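Local coordinates for phosphate transporter (Thermotoga maritima MSB8, PDB 6L85), which probably imports phosphate across the membrane, driven by sodium, and is related to the human SLC20 carriers, at residues L4-I18 against D258-M270. Sequence-based numbering, arbitrary orientation.
With NA (sodium ion), chain R.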
# COMPACT_ATOMS: atom_id res chain seq x y z
N LEU B 4 -19.85 5.17 -24.95
CA LEU B 4 -18.87 4.73 -23.95
C LEU B 4 -17.46 5.16 -24.34
O LEU B 4 -16.68 5.59 -23.48
CB LEU B 4 -18.94 3.22 -23.77
CG LEU B 4 -20.21 2.75 -23.05
CD1 LEU B 4 -20.12 1.29 -22.61
CD2 LEU B 4 -20.47 3.66 -21.87
N ILE B 5 -17.13 5.09 -25.63
CA ILE B 5 -15.81 5.49 -26.09
C ILE B 5 -15.62 6.99 -25.89
O ILE B 5 -14.55 7.44 -25.45
CB ILE B 5 -15.63 5.10 -27.57
CG1 ILE B 5 -15.55 3.58 -27.69
CG2 ILE B 5 -14.41 5.79 -28.17
CD1 ILE B 5 -16.09 3.03 -29.00
N ILE B 6 -16.64 7.78 -26.24
CA ILE B 6 -16.54 9.23 -26.07
C ILE B 6 -16.43 9.57 -24.59
O ILE B 6 -15.66 10.46 -24.21
CB ILE B 6 -17.75 9.92 -26.73
CG1 ILE B 6 -17.59 9.88 -28.26
CG2 ILE B 6 -17.89 11.36 -26.28
CD1 ILE B 6 -18.88 10.18 -29.01
N ALA B 7 -17.18 8.87 -23.73
CA ALA B 7 -17.05 9.07 -22.30
C ALA B 7 -15.65 8.74 -21.81
O ALA B 7 -15.09 9.46 -20.98
CB ALA B 7 -18.08 8.22 -21.55
N GLY B 8 -15.07 7.64 -22.30
CA GLY B 8 -13.72 7.30 -21.90
C GLY B 8 -12.73 8.38 -22.29
O GLY B 8 -11.89 8.80 -21.49
N ILE B 9 -12.85 8.90 -23.51
CA ILE B 9 -11.92 9.92 -23.97
C ILE B 9 -12.07 11.19 -23.16
O ILE B 9 -11.08 11.77 -22.68
CB ILE B 9 -12.10 10.16 -25.48
CG1 ILE B 9 -11.49 9.01 -26.28
CG2 ILE B 9 -11.48 11.49 -25.90
CD1 ILE B 9 -12.19 8.79 -27.59
N LEU B 10 -13.31 11.64 -22.98
CA LEU B 10 -13.56 12.89 -22.27
C LEU B 10 -13.19 12.78 -20.79
O LEU B 10 -12.60 13.71 -20.22
CB LEU B 10 -15.03 13.29 -22.46
CG LEU B 10 -15.37 13.78 -23.87
CD1 LEU B 10 -16.87 14.10 -24.03
CD2 LEU B 10 -14.52 14.99 -24.22
N GLY B 11 -13.53 11.66 -20.15
CA GLY B 11 -13.13 11.46 -18.77
C GLY B 11 -11.63 11.38 -18.63
O GLY B 11 -11.05 11.91 -17.67
N PHE B 12 -10.96 10.79 -19.62
CA PHE B 12 -9.50 10.76 -19.56
C PHE B 12 -8.93 12.17 -19.65
O PHE B 12 -8.01 12.52 -18.92
CB PHE B 12 -8.93 9.89 -20.68
CG PHE B 12 -7.45 9.85 -20.67
CD1 PHE B 12 -6.78 8.93 -19.89
CD2 PHE B 12 -6.73 10.80 -21.38
CE1 PHE B 12 -5.40 8.93 -19.85
CE2 PHE B 12 -5.36 10.81 -21.33
CZ PHE B 12 -4.69 9.87 -20.57
N ILE B 13 -9.45 12.98 -20.57
CA ILE B 13 -8.94 14.35 -20.71
C ILE B 13 -9.18 15.16 -19.44
O ILE B 13 -8.30 15.89 -18.96
CB ILE B 13 -9.58 15.01 -21.95
CG1 ILE B 13 -9.09 14.30 -23.22
CG2 ILE B 13 -9.30 16.51 -21.97
CD1 ILE B 13 -9.71 14.85 -24.50
N MET B 14 -10.37 15.04 -18.86
CA MET B 14 -10.64 15.71 -17.60
C MET B 14 -9.67 15.27 -16.50
O MET B 14 -9.13 16.10 -15.77
CB MET B 14 -12.09 15.45 -17.19
CG MET B 14 -12.46 16.03 -15.88
SD MET B 14 -12.64 17.83 -15.96
CE MET B 14 -12.81 18.20 -14.23
N ALA B 15 -9.45 13.95 -16.37
CA ALA B 15 -8.55 13.43 -15.34
C ALA B 15 -7.12 13.92 -15.55
O ALA B 15 -6.43 14.32 -14.60
CB ALA B 15 -8.61 11.89 -15.35
N PHE B 16 -6.67 13.89 -16.81
CA PHE B 16 -5.37 14.44 -17.18
C PHE B 16 -5.24 15.90 -16.73
O PHE B 16 -4.21 16.29 -16.16
CB PHE B 16 -5.19 14.31 -18.70
CG PHE B 16 -3.83 14.67 -19.19
CD1 PHE B 16 -3.49 15.99 -19.42
CD2 PHE B 16 -2.87 13.69 -19.41
CE1 PHE B 16 -2.23 16.34 -19.86
CE2 PHE B 16 -1.60 14.03 -19.85
CZ PHE B 16 -1.28 15.37 -20.07
N SER B 17 -6.29 16.70 -16.97
CA SER B 17 -6.24 18.12 -16.61
C SER B 17 -6.18 18.31 -15.09
O SER B 17 -5.48 19.21 -14.60
CB SER B 17 -7.43 18.86 -17.24
OG SER B 17 -8.61 18.81 -16.45
N ILE B 18 -6.87 17.44 -14.34
CA ILE B 18 -6.77 17.48 -12.88
C ILE B 18 -5.33 17.21 -12.41
O ILE B 18 -4.78 17.95 -11.59
CB ILE B 18 -7.75 16.46 -12.25
CG1 ILE B 18 -9.20 16.85 -12.54
CG2 ILE B 18 -7.50 16.31 -10.76
CD1 ILE B 18 -10.22 15.74 -12.23
N ASP B 258 -10.58 13.96 -5.53
CA ASP B 258 -10.75 14.56 -6.84
C ASP B 258 -10.93 13.56 -7.99
O ASP B 258 -11.29 14.00 -9.08
CB ASP B 258 -9.55 15.45 -7.18
CG ASP B 258 -9.65 16.84 -6.56
OD1 ASP B 258 -10.34 17.04 -5.55
OD2 ASP B 258 -8.98 17.74 -7.08
N VAL B 259 -10.67 12.25 -7.80
CA VAL B 259 -10.95 11.38 -8.94
C VAL B 259 -12.42 11.50 -9.33
O VAL B 259 -12.75 11.43 -10.51
CB VAL B 259 -10.53 9.90 -8.68
CG1 VAL B 259 -11.45 9.20 -7.66
CG2 VAL B 259 -10.49 9.12 -10.04
N ALA B 260 -13.29 11.77 -8.36
CA ALA B 260 -14.70 12.05 -8.62
C ALA B 260 -14.93 13.08 -9.71
O ALA B 260 -15.90 12.96 -10.46
CB ALA B 260 -15.40 12.53 -7.34
N ASN B 261 -14.06 14.09 -9.84
CA ASN B 261 -14.36 15.14 -10.82
C ASN B 261 -14.33 14.62 -12.25
O ASN B 261 -14.91 15.24 -13.16
CB ASN B 261 -13.40 16.32 -10.68
CG ASN B 261 -13.37 16.87 -9.27
OD1 ASN B 261 -14.30 16.66 -8.47
ND2 ASN B 261 -12.31 17.59 -8.96
N ALA B 262 -13.66 13.49 -12.48
CA ALA B 262 -13.72 12.81 -13.77
C ALA B 262 -14.54 11.52 -13.72
O ALA B 262 -15.24 11.22 -14.68
CB ALA B 262 -12.31 12.50 -14.28
N ALA B 263 -14.49 10.80 -12.60
CA ALA B 263 -15.12 9.49 -12.51
C ALA B 263 -16.63 9.57 -12.28
O ALA B 263 -17.36 8.66 -12.70
CB ALA B 263 -14.47 8.65 -11.40
N GLY B 264 -17.11 10.61 -11.57
CA GLY B 264 -18.53 10.80 -11.40
C GLY B 264 -19.27 10.96 -12.71
O GLY B 264 -20.21 10.21 -13.00
N PRO B 265 -18.86 11.92 -13.55
CA PRO B 265 -19.56 12.06 -14.85
C PRO B 265 -19.47 10.81 -15.70
O PRO B 265 -20.48 10.39 -16.29
CB PRO B 265 -18.86 13.27 -15.49
CG PRO B 265 -18.38 14.09 -14.31
CD PRO B 265 -17.91 13.03 -13.32
N VAL B 266 -18.29 10.18 -15.75
CA VAL B 266 -18.14 8.95 -16.52
C VAL B 266 -19.04 7.85 -15.96
O VAL B 266 -19.69 7.12 -16.71
CB VAL B 266 -16.66 8.50 -16.56
CG1 VAL B 266 -16.54 7.08 -17.21
CG2 VAL B 266 -15.80 9.50 -17.30
N ALA B 267 -19.06 7.70 -14.63
CA ALA B 267 -19.94 6.70 -14.02
C ALA B 267 -21.40 6.96 -14.37
O ALA B 267 -22.17 6.02 -14.59
CB ALA B 267 -19.79 6.71 -12.50
N ALA B 268 -21.82 8.23 -14.40
CA ALA B 268 -23.21 8.50 -14.74
C ALA B 268 -23.51 8.03 -16.16
O ALA B 268 -24.57 7.43 -16.42
CB ALA B 268 -23.52 9.99 -14.56
N VAL B 269 -22.57 8.26 -17.08
CA VAL B 269 -22.77 7.77 -18.45
C VAL B 269 -22.82 6.24 -18.50
O VAL B 269 -23.69 5.65 -19.16
CB VAL B 269 -21.68 8.32 -19.38
CG1 VAL B 269 -21.84 7.73 -20.76
CG2 VAL B 269 -21.75 9.86 -19.43
N MET B 270 -21.90 5.58 -17.79
CA MET B 270 -21.90 4.12 -17.75
C MET B 270 -23.19 3.58 -17.13
O MET B 270 -23.74 2.58 -17.61
CB MET B 270 -20.69 3.61 -16.96
CG MET B 270 -19.35 3.97 -17.63
SD MET B 270 -17.94 3.45 -16.63
CE MET B 270 -18.24 1.67 -16.66
NA NA R . -12.39 17.70 -4.81
O HOH W 1 -14.03 16.48 -5.79
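Ile18 and Met14 meet Asn261 behind its flat amide: Ile18 CD1 lies 3.6 Å from Asn261 CB and Met14 CE 4.1 Å from the same Asn261 CB, the two methyls on opposite sides of the amide plane, and neither caps a face. The polar rim of the group is engaged elsewhere. Asn261 OD1 accepts a hydrogen from a water that also binds sodium, while its ND2 donates to Thr106 and Thr107. In the Asp258 carboxylate, OD1 ligates the sodium at 2.3 Å, and OD2 is the oxygen nearer Ile18 CG2.

Away from the metal, helices 4-18 and 260-270 illustrate how small residues permit close antiparallel packing, with axes 8.5 Å apart at 168°. Ala262 is a knob in a hole made by Gly11, Met14, Ala15 and Ile18, its CB 3.7 Å from Gly11 O. One turn on, Val266 CG2 rests 3.6 Å from Gly11 CA, where a side chain on the glycine would collide with it. Ala7 CB then meets Val269 CG1, and Leu4 closes the row loosely against Met270.

In Met14, chi1 of 177° sets CG anti to the backbone N and 3.7 Å from Asn261 O; the bend at chi2 then brings CE across the Asn261 side chain at a slant. Replacing it with alanine would probably open a gap between Ala262, Asn261 and Leu87 and Ile110 of neighbouring helices, leaving the Asn261 side chain less firmly backed.

The two segments meet by van der Waals contact, of side chains with each other and with backbone carbonyls. The polar ends of Asp258 and Asn261 turn instead to Thr106 and to the ion site, which Thr107, Asn257 and Ile344 complete; hydrocarbon from helix 4-18 thus backs a second-shell amide that reaches the sodium through water.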